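Long-range contacts in CENP-V/GFA domain-containing protein (Rhodobacter sphaeroides 2.4.1, PDB 3FAC), which is of unknown function but belongs to the zinc-binding Gfa family and may act as a carbon-sulfur lyase: residues A[19-27]-A[34-42]; A[46-56]-A[68-78]. All blocks are in the same frame, centred on the assembly; numbering follows the deposited sequence.

Contact 1. Residues A[19-27]-A[34-42]; sequences GFADARRCD and RGAIAATAR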
loop_
_atom_site.group_PDB
_atom_site.type_symbol
_atom_site.label_atom_id
_atom_site.label_comp_id
_atom_site.label_asym_id
_atom_site.label_seq_id
_atom_site.Cartn_x
_atom_site.Cartn_y
_atom_site.Cartn_z
ATOM N N GLY A 19 1.306 -13.473 -2.816
ATOM C CA GLY A 19 -0.064 -13.202 -3.206
ATOM C C GLY A 19 -0.873 -12.457 -2.163
ATOM O O GLY A 19 -0.351 -11.614 -1.431
ATOM N N PHE A 20 -2.158 -12.783 -2.098
ATOM C CA PHE A 20 -3.084 -12.159 -1.160
ATOM C C PHE A 20 -3.290 -13.050 0.053
ATOM O O PHE A 20 -3.989 -12.683 0.996
ATOM C CB PHE A 20 -4.423 -11.924 -1.854
ATOM C CG PHE A 20 -4.307 -11.149 -3.132
ATOM C CD1 PHE A 20 -4.223 -9.761 -3.115
ATOM C CD2 PHE A 20 -4.249 -11.810 -4.351
ATOM C CE1 PHE A 20 -4.083 -9.042 -4.294
ATOM C CE2 PHE A 20 -4.107 -11.102 -5.537
ATOM C CZ PHE A 20 -4.025 -9.712 -5.508
ATOM N N ALA A 21 -2.671 -14.222 0.017
ATOM C CA ALA A 21 -2.778 -15.192 1.095
ATOM C C ALA A 21 -2.617 -14.587 2.486
ATOM O O ALA A 21 -3.243 -15.048 3.440
ATOM C CB ALA A 21 -1.753 -16.297 0.891
ATOM N N ASP A 22 -1.786 -13.554 2.603
ATOM C CA ASP A 22 -1.551 -12.930 3.901
ATOM C C ASP A 22 -2.001 -11.479 4.030
ATOM O O ASP A 22 -1.403 -10.709 4.781
ATOM C CB ASP A 22 -0.068 -13.037 4.267
ATOM C CG ASP A 22 0.841 -12.507 3.175
ATOM O OD1 ASP A 22 0.692 -11.324 2.789
ATOM O OD2 ASP A 22 1.706 -13.274 2.701
ATOM N N ALA A 23 -3.055 -11.105 3.311
ATOM C CA ALA A 23 -3.570 -9.740 3.379
ATOM C C ALA A 23 -4.186 -9.503 4.758
ATOM O O ALA A 23 -5.231 -10.065 5.085
ATOM C CB ALA A 23 -4.611 -9.518 2.292
ATOM N N ARG A 24 -3.533 -8.669 5.561
ATOM C CA ARG A 24 -4.008 -8.375 6.911
ATOM C C ARG A 24 -4.502 -6.935 7.057
ATOM O O ARG A 24 -4.859 -6.289 6.071
ATOM C CB ARG A 24 -2.889 -8.649 7.923
ATOM C CG ARG A 24 -2.270 -10.036 7.791
ATOM C CD ARG A 24 -1.176 -10.275 8.824
ATOM N NE ARG A 24 -1.702 -10.310 10.186
ATOM C CZ ARG A 24 -0.963 -10.530 11.270
ATOM N NH1 ARG A 24 0.344 -10.734 11.158
ATOM N NH2 ARG A 24 -1.530 -10.545 12.470
ATOM N N ARG A 25 -4.510 -6.436 8.292
ATOM C CA ARG A 25 -4.976 -5.080 8.572
ATOM C C ARG A 25 -4.439 -4.533 9.895
ATOM O O ARG A 25 -4.997 -4.819 10.952
ATOM C CB ARG A 25 -6.507 -5.071 8.612
ATOM C CG ARG A 25 -7.182 -4.336 7.470
ATOM C CD ARG A 25 -8.639 -4.759 7.355
ATOM N NE ARG A 25 -9.409 -3.900 6.458
ATOM C CZ ARG A 25 -10.510 -4.286 5.819
ATOM N NH1 ARG A 25 -10.971 -5.519 5.970
ATOM N NH2 ARG A 25 -11.155 -3.437 5.033
ATOM N N CYS A 26 -3.363 -3.751 9.843
ATOM C CA CYS A 26 -2.796 -3.167 11.058
ATOM C C CYS A 26 -3.893 -2.312 11.683
ATOM O O CYS A 26 -4.607 -1.601 10.978
ATOM C CB CYS A 26 -1.569 -2.306 10.713
ATOM S SG CYS A 26 -0.866 -1.260 12.056
ATOM N N ASP A 27 -4.046 -2.396 12.999
ATOM C CA ASP A 27 -5.073 -1.612 13.669
ATOM C C ASP A 27 -4.467 -0.558 14.586
ATOM O O ASP A 27 -5.128 -0.073 15.501
ATOM C CB ASP A 27 -6.011 -2.527 14.462
ATOM C CG ASP A 27 -5.395 -3.023 15.757
ATOM O OD1 ASP A 27 -4.185 -3.345 15.769
ATOM O OD2 ASP A 27 -6.133 -3.102 16.761
ATOM N N ARG A 34 -6.290 4.513 8.195
ATOM C CA ARG A 34 -6.150 4.281 6.756
ATOM C C ARG A 34 -7.352 3.432 6.343
ATOM O O ARG A 34 -8.134 3.818 5.475
ATOM C CB ARG A 34 -4.884 3.482 6.453
ATOM C CG ARG A 34 -3.664 4.248 5.974
ATOM C CD ARG A 34 -2.528 3.241 5.882
ATOM N NE ARG A 34 -1.265 3.779 5.397
ATOM C CZ ARG A 34 -0.106 3.134 5.507
ATOM N NH1 ARG A 34 -0.069 1.940 6.088
ATOM N NH2 ARG A 34 1.012 3.676 5.035
ATOM N N GLY A 35 -7.472 2.264 6.976
ATOM C CA GLY A 35 -8.571 1.354 6.704
ATOM C C GLY A 35 -8.342 0.363 5.576
ATOM O O GLY A 35 -9.183 -0.503 5.322
ATOM N N ALA A 36 -7.199 0.469 4.907
ATOM C CA ALA A 36 -6.890 -0.411 3.788
ATOM C C ALA A 36 -6.388 -1.799 4.173
ATOM O O ALA A 36 -5.962 -2.033 5.300
ATOM C CB ALA A 36 -5.876 0.265 2.877
ATOM N N ILE A 37 -6.460 -2.714 3.213
ATOM C CA ILE A 37 -5.991 -4.087 3.378
ATOM C C ILE A 37 -4.679 -4.150 2.605
ATOM O O ILE A 37 -4.645 -3.845 1.411
ATOM C CB ILE A 37 -6.989 -5.101 2.774
ATOM C CG1 ILE A 37 -8.285 -5.104 3.588
ATOM C CG2 ILE A 37 -6.380 -6.486 2.753
ATOM C CD1 ILE A 37 -9.360 -6.036 3.056
ATOM N N ALA A 38 -3.599 -4.538 3.274
ATOM C CA ALA A 38 -2.302 -4.600 2.617
ATOM C C ALA A 38 -1.781 -6.007 2.331
ATOM O O ALA A 38 -2.290 -6.999 2.858
ATOM C CB ALA A 38 -1.276 -3.828 3.440
ATOM N N ALA A 39 -0.762 -6.063 1.478
ATOM C CA ALA A 39 -0.094 -7.299 1.081
ATOM C C ALA A 39 1.377 -6.929 0.904
ATOM O O ALA A 39 1.685 -5.840 0.427
ATOM C CB ALA A 39 -0.671 -7.817 -0.223
ATOM N N THR A 40 2.278 -7.828 1.284
ATOM C CA THR A 40 3.714 -7.559 1.200
ATOM C C THR A 40 4.319 -7.581 -0.208
ATOM O O THR A 40 3.717 -8.092 -1.149
ATOM C CB THR A 40 4.500 -8.551 2.091
ATOM O OG1 THR A 40 4.026 -8.459 3.439
ATOM C CG2 THR A 40 5.987 -8.234 2.076
ATOM N N ALA A 41 5.517 -7.009 -0.330
ATOM C CA ALA A 41 6.253 -6.960 -1.591
ATOM C C ALA A 41 7.708 -6.546 -1.346
ATOM O O ALA A 41 7.971 -5.543 -0.687
ATOM C CB ALA A 41 5.587 -5.982 -2.547
ATOM N N ARG A 42 8.651 -7.324 -1.873
ATOM C CA ARG A 42 10.072 -7.019 -1.709
ATOM C C ARG A 42 10.378 -5.641 -2.290
ATOM O O ARG A 42 9.727 -5.207 -3.241
ATOM C CB ARG A 42 10.932 -8.061 -2.428
ATOM C CG ARG A 42 10.709 -9.501 -1.993
ATOM C CD ARG A 42 11.501 -10.455 -2.880
ATOM N NE ARG A 42 11.260 -11.859 -2.557
ATOM C CZ ARG A 42 11.665 -12.454 -1.437
ATOM N NH1 ARG A 42 12.337 -11.768 -0.521
ATOM N NH2 ARG A 42 11.396 -13.739 -1.233
#

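Contact 2. Residues A[46-56]-A[68-78]; sequences LRVVRGAENLT and WFCRTCGIYTH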
loop_
_atom_site.group_PDB
_atom_site.type_symbol
_atom_site.label_atom_id
_atom_site.label_comp_id
_atom_site.label_asym_id
_atom_site.label_seq_id
_atom_site.Cartn_x
_atom_site.Cartn_y
_atom_site.Cartn_z
ATOM N N LEU A 46 8.827 -3.522 -6.337
ATOM C CA LEU A 46 7.919 -2.393 -6.516
ATOM C C LEU A 46 8.580 -1.241 -7.271
ATOM O O LEU A 46 9.671 -0.792 -6.924
ATOM C CB LEU A 46 7.395 -1.915 -5.153
ATOM C CG LEU A 46 6.270 -0.871 -5.111
ATOM C CD1 LEU A 46 5.556 -0.955 -3.773
ATOM C CD2 LEU A 46 6.826 0.529 -5.339
ATOM N N ARG A 47 7.896 -0.760 -8.303
ATOM C CA ARG A 47 8.403 0.321 -9.131
ATOM C C ARG A 47 7.313 1.358 -9.421
ATOM O O ARG A 47 6.241 1.020 -9.918
ATOM C CB ARG A 47 8.939 -0.260 -10.443
ATOM C CG ARG A 47 9.729 0.726 -11.286
ATOM C CD ARG A 47 10.297 0.092 -12.559
ATOM N NE ARG A 47 9.335 0.033 -13.660
ATOM C CZ ARG A 47 8.533 -0.998 -13.916
ATOM N NH1 ARG A 47 8.566 -2.081 -13.148
ATOM N NH2 ARG A 47 7.705 -0.950 -14.954
ATOM N N VAL A 48 7.592 2.618 -9.102
ATOM C CA VAL A 48 6.648 3.706 -9.343
ATOM C C VAL A 48 6.696 4.083 -10.823
ATOM O O VAL A 48 7.658 4.687 -11.293
ATOM C CB VAL A 48 7.000 4.940 -8.483
ATOM C CG1 VAL A 48 6.099 6.114 -8.847
ATOM C CG2 VAL A 48 6.847 4.596 -7.011
ATOM N N VAL A 49 5.646 3.719 -11.552
ATOM C CA VAL A 49 5.559 3.980 -12.986
ATOM C C VAL A 49 5.383 5.459 -13.326
ATOM O O VAL A 49 6.106 6.000 -14.167
ATOM C CB VAL A 49 4.405 3.168 -13.610
ATOM C CG1 VAL A 49 4.365 3.381 -15.112
ATOM C CG2 VAL A 49 4.592 1.694 -13.294
ATOM N N ARG A 50 4.417 6.107 -12.682
ATOM C CA ARG A 50 4.167 7.522 -12.918
ATOM C C ARG A 50 3.501 8.167 -11.706
ATOM O O ARG A 50 2.869 7.489 -10.893
ATOM C CB ARG A 50 3.272 7.716 -14.148
ATOM C CG ARG A 50 1.832 7.271 -13.954
ATOM C CD ARG A 50 0.880 8.001 -14.903
ATOM N NE ARG A 50 -0.510 7.620 -14.665
ATOM C CZ ARG A 50 -1.005 6.416 -14.927
ATOM N NH1 ARG A 50 -0.226 5.480 -15.444
ATOM N NH2 ARG A 50 -2.271 6.142 -14.654
ATOM N N GLY A 51 3.649 9.483 -11.593
ATOM C CA GLY A 51 3.043 10.205 -10.493
ATOM C C GLY A 51 3.918 10.339 -9.267
ATOM O O GLY A 51 3.437 10.716 -8.201
ATOM N N ALA A 52 5.202 10.032 -9.403
ATOM C CA ALA A 52 6.120 10.138 -8.273
ATOM C C ALA A 52 6.077 11.538 -7.658
ATOM O O ALA A 52 6.242 11.697 -6.452
ATOM C CB ALA A 52 7.538 9.806 -8.720
ATOM N N GLU A 53 5.841 12.548 -8.489
ATOM C CA GLU A 53 5.787 13.927 -8.020
ATOM C C GLU A 53 4.455 14.285 -7.365
ATOM O O GLU A 53 4.339 15.324 -6.716
ATOM C CB GLU A 53 6.027 14.893 -9.182
ATOM C CG GLU A 53 4.839 15.024 -10.127
ATOM C CD GLU A 53 4.848 14.001 -11.250
ATOM O OE1 GLU A 53 5.347 12.872 -11.039
ATOM O OE2 GLU A 53 4.338 14.330 -12.343
ATOM N N ASN A 54 3.454 13.427 -7.537
ATOM C CA ASN A 54 2.128 13.679 -6.981
ATOM C C ASN A 54 1.861 12.895 -5.702
ATOM O O ASN A 54 0.752 12.921 -5.169
ATOM C CB ASN A 54 1.065 13.354 -8.034
ATOM C CG ASN A 54 -0.266 14.013 -7.745
ATOM O OD1 ASN A 54 -1.152 13.418 -7.133
ATOM N ND2 ASN A 54 -0.410 15.260 -8.180
ATOM N N LEU A 55 2.879 12.198 -5.207
ATOM C CA LEU A 55 2.740 11.421 -3.983
ATOM C C LEU A 55 3.228 12.175 -2.757
ATOM O O LEU A 55 4.186 12.939 -2.825
ATOM C CB LEU A 55 3.504 10.102 -4.095
ATOM C CG LEU A 55 2.798 8.943 -4.803
ATOM C CD1 LEU A 55 3.746 7.749 -4.865
ATOM C CD2 LEU A 55 1.512 8.573 -4.053
ATOM N N THR A 56 2.558 11.956 -1.629
ATOM C CA THR A 56 2.940 12.602 -0.383
ATOM C C THR A 56 3.536 11.589 0.581
ATOM O O THR A 56 3.047 10.464 0.712
ATOM C CB THR A 56 1.745 13.285 0.292
ATOM O OG1 THR A 56 1.248 14.325 -0.561
ATOM C CG2 THR A 56 2.171 13.891 1.628
ATOM N N TRP A 68 3.072 6.526 1.787
ATOM C CA TRP A 68 2.834 7.418 0.656
ATOM C C TRP A 68 1.361 7.430 0.284
ATOM O O TRP A 68 0.668 6.422 0.426
ATOM C CB TRP A 68 3.636 6.986 -0.571
ATOM C CG TRP A 68 5.054 6.638 -0.290
ATOM C CD1 TRP A 68 5.528 5.438 0.156
ATOM C CD2 TRP A 68 6.190 7.498 -0.413
ATOM N NE1 TRP A 68 6.889 5.497 0.318
ATOM C CE2 TRP A 68 7.321 6.752 -0.022
ATOM C CE3 TRP A 68 6.361 8.829 -0.813
ATOM C CZ2 TRP A 68 8.615 7.294 -0.019
ATOM C CZ3 TRP A 68 7.651 9.371 -0.812
ATOM C CH2 TRP A 68 8.758 8.603 -0.416
ATOM N N PHE A 69 0.885 8.578 -0.187
ATOM C CA PHE A 69 -0.502 8.714 -0.611
ATOM C C PHE A 69 -0.602 9.810 -1.662
ATOM O O PHE A 69 0.140 10.793 -1.622
ATOM C CB PHE A 69 -1.413 9.009 0.591
ATOM C CG PHE A 69 -1.274 10.399 1.149
ATOM C CD1 PHE A 69 -1.901 11.481 0.535
ATOM C CD2 PHE A 69 -0.539 10.624 2.309
ATOM C CE1 PHE A 69 -1.802 12.763 1.064
ATOM C CE2 PHE A 69 -0.433 11.906 2.848
ATOM C CZ PHE A 69 -1.067 12.978 2.223
ATOM N N CYS A 70 -1.502 9.620 -2.618
ATOM C CA CYS A 70 -1.709 10.579 -3.697
ATOM C C CYS A 70 -2.240 11.911 -3.162
ATOM O O CYS A 70 -3.257 11.945 -2.481
ATOM C CB CYS A 70 -2.689 9.988 -4.709
ATOM S SG CYS A 70 -3.047 11.065 -6.102
ATOM N N ARG A 71 -1.556 13.007 -3.480
ATOM C CA ARG A 71 -1.963 14.331 -2.998
ATOM C C ARG A 71 -3.292 14.817 -3.574
ATOM O O ARG A 71 -3.928 15.708 -3.012
ATOM C CB ARG A 71 -0.873 15.369 -3.308
ATOM C CG ARG A 71 -0.700 15.653 -4.792
ATOM C CD ARG A 71 0.615 16.365 -5.104
ATOM N NE ARG A 71 0.672 17.715 -4.551
ATOM C CZ ARG A 71 -0.055 18.743 -4.982
ATOM N NH1 ARG A 71 -0.911 18.589 -5.987
ATOM N NH2 ARG A 71 0.071 19.933 -4.405
ATOM N N THR A 72 -3.717 14.227 -4.687
ATOM C CA THR A 72 -4.956 14.640 -5.333
ATOM C C THR A 72 -6.193 13.905 -4.828
ATOM O O THR A 72 -7.138 14.537 -4.352
ATOM C CB THR A 72 -4.865 14.467 -6.866
ATOM O OG1 THR A 72 -3.720 15.171 -7.353
ATOM C CG2 THR A 72 -6.100 15.031 -7.547
ATOM N N CYS A 73 -6.192 12.578 -4.936
ATOM C CA CYS A 73 -7.336 11.794 -4.495
ATOM C C CYS A 73 -7.190 11.291 -3.055
ATOM O O CYS A 73 -8.126 10.730 -2.479
ATOM C CB CYS A 73 -7.572 10.625 -5.462
ATOM S SG CYS A 73 -6.120 9.608 -5.819
ATOM N N GLY A 74 -6.014 11.499 -2.477
ATOM C CA GLY A 74 -5.778 11.080 -1.106
ATOM C C GLY A 74 -5.692 9.581 -0.896
ATOM O O GLY A 74 -5.635 9.120 0.244
ATOM N N ILE A 75 -5.665 8.814 -1.984
ATOM C CA ILE A 75 -5.602 7.358 -1.885
ATOM C C ILE A 75 -4.232 6.797 -1.514
ATOM O O ILE A 75 -3.225 7.079 -2.164
ATOM C CB ILE A 75 -6.052 6.693 -3.202
ATOM C CG1 ILE A 75 -7.510 7.057 -3.498
ATOM C CG2 ILE A 75 -5.861 5.180 -3.115
ATOM C CD1 ILE A 75 -8.487 6.669 -2.387
ATOM N N TYR A 76 -4.210 5.994 -0.460
ATOM C CA TYR A 76 -2.986 5.357 0.013
ATOM C C TYR A 76 -2.539 4.276 -0.977
ATOM O O TYR A 76 -3.253 3.300 -1.203
ATOM C CB TYR A 76 -3.251 4.743 1.395
ATOM C CG TYR A 76 -2.494 3.470 1.703
ATOM C CD1 TYR A 76 -1.101 3.466 1.820
ATOM C CD2 TYR A 76 -3.180 2.276 1.934
ATOM C CE1 TYR A 76 -0.412 2.301 2.165
ATOM C CE2 TYR A 76 -2.504 1.108 2.280
ATOM C CZ TYR A 76 -1.121 1.127 2.398
ATOM O OH TYR A 76 -0.456 -0.023 2.771
ATOM N N THR A 77 -1.360 4.455 -1.562
ATOM C CA THR A 77 -0.830 3.494 -2.527
ATOM C C THR A 77 -0.021 2.380 -1.864
ATOM O O THR A 77 -0.402 1.207 -1.913
ATOM C CB THR A 77 0.084 4.184 -3.576
ATOM O OG1 THR A 77 1.106 4.930 -2.904
ATOM C CG2 THR A 77 -0.719 5.125 -4.463
ATOM N N HIS A 78 1.096 2.753 -1.249
ATOM C CA HIS A 78 1.977 1.788 -0.598
ATOM C C HIS A 78 2.789 2.449 0.512
ATOM O O HIS A 78 2.759 3.668 0.673
ATOM C CB HIS A 78 2.942 1.195 -1.624
ATOM C CG HIS A 78 3.897 2.198 -2.196
ATOM N ND1 HIS A 78 3.484 3.273 -2.952
ATOM C CD2 HIS A 78 5.243 2.306 -2.093
ATOM C CE1 HIS A 78 4.533 4.000 -3.291
ATOM N NE2 HIS A 78 5.614 3.436 -2.782
#

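Contact 1. Residues A[19-27]-A[34-42]
A loop laid along an edge strand of a five-stranded antiparallel sheet, and along the lead-in to that strand, forms this contact, with Arg25 and Ala23 of 19-27 meeting Ile37 of 34-42. The guanidinium of Arg25 spreads flat over the isoleucine's longer branch: Ile37 CG1 sits 3.2 Å above the guanidinium plane, over its centre, and Ile37 CD1 comes to 3.4 Å from Arg25 NH1. The arginine reaches there because its chain is extended from CG to NE. Gly35 O lies at the edge of the guanidinium and in its plane, 3.5 Å from Arg25 NH2, where the carbonyl may offset some of the charge. Strand 38-42 pairs through Ala39 and Ala41 with strand 87-91, and the loop lines its other flank without becoming a regular sixth strand. Arg24 N donates only a weak, bent bond to Ala38 O (3.4 Å, 128° at the hydrogen), while Ala23 CA approaches the same oxygen at 3.1 Å in a CA-H...O contact. The second branch of Ile37 turns to the alanine, CG2 standing anti to the backbone N and 3.5 Å from Ala23 CB. Further along the loop, Cys26 is tied by a disulfide to Cys31, the first residue of helix 31-34.

Contact 2. Residues A[46-56]-A[68-78]
Backbone hydrogen bonds join Thr56 and Phe69 in both directions, Thr56 N to Phe69 O at 2.7 Å and Phe69 N to Thr56 O at 3.0 Å, in the antiparallel hairpin of strands 55-58 and 66-70. Leu55 and Cys70 form the neighbouring non-hydrogen-bonded pair. One step further, Arg71 N meets Asn54 O almost straight (2.9 Å, 175° at the hydrogen). Among side-chain polar contacts, Thr72 OG1 donates to Asn54 OD1 at 3.1 Å, in the carbonyl plane and on a lone pair. The asparagine amide also crosses the aliphatic part of Arg71 at about a right angle, its CG 3.4 Å from Arg71 CG. The CH-pi contact falls on the sheet face bearing Thr56 and Phe69: Thr56 CB stands 3.6 Å from the Phe69 ring centroid, 19° off its normal. Phe69 CG, between backbone N and carbonyl carbon (chi1 73°), brings a ring face alongside Thr56 CB. In the apolar packing, Leu46 CD1 lies 3.7 Å from His78 CD2 and Leu55 CD1 approaches the imidazole edge. Thr77 OG1 and His78 ND1 share a hydrogen bond that should limit rotation of this ring. Asn54 O and OD1 thus probably steady the turn's start at Arg71 and Thr72, while leucines, Trp68 and Tyr88 pack around buried His78.

In the fold
The two contacts lie at the two edges of one five-stranded antiparallel sheet: contact 1 at edge strand 38-42, contact 2 at strand 55-58. Contact 2 also reaches strand 46-50 of the three-stranded sheet, so Leu46 and His78 join the two sheets. Their centres are about 17 Å apart, on opposite sides of the chain's centre. Both are partly buried, each mixing buried residues with exposed ones. Regular strand pairing and a side-chain hydrogen bond distinguish contact 2, whereas contact 1 relies mainly on side-chain packing against a loop. Tyr76 connects them physically, its ring touching Ala36 and forming a cation-pi pair with Arg34. Cys73 of contact 2 forms its disulfide outside the contact, with Cys7.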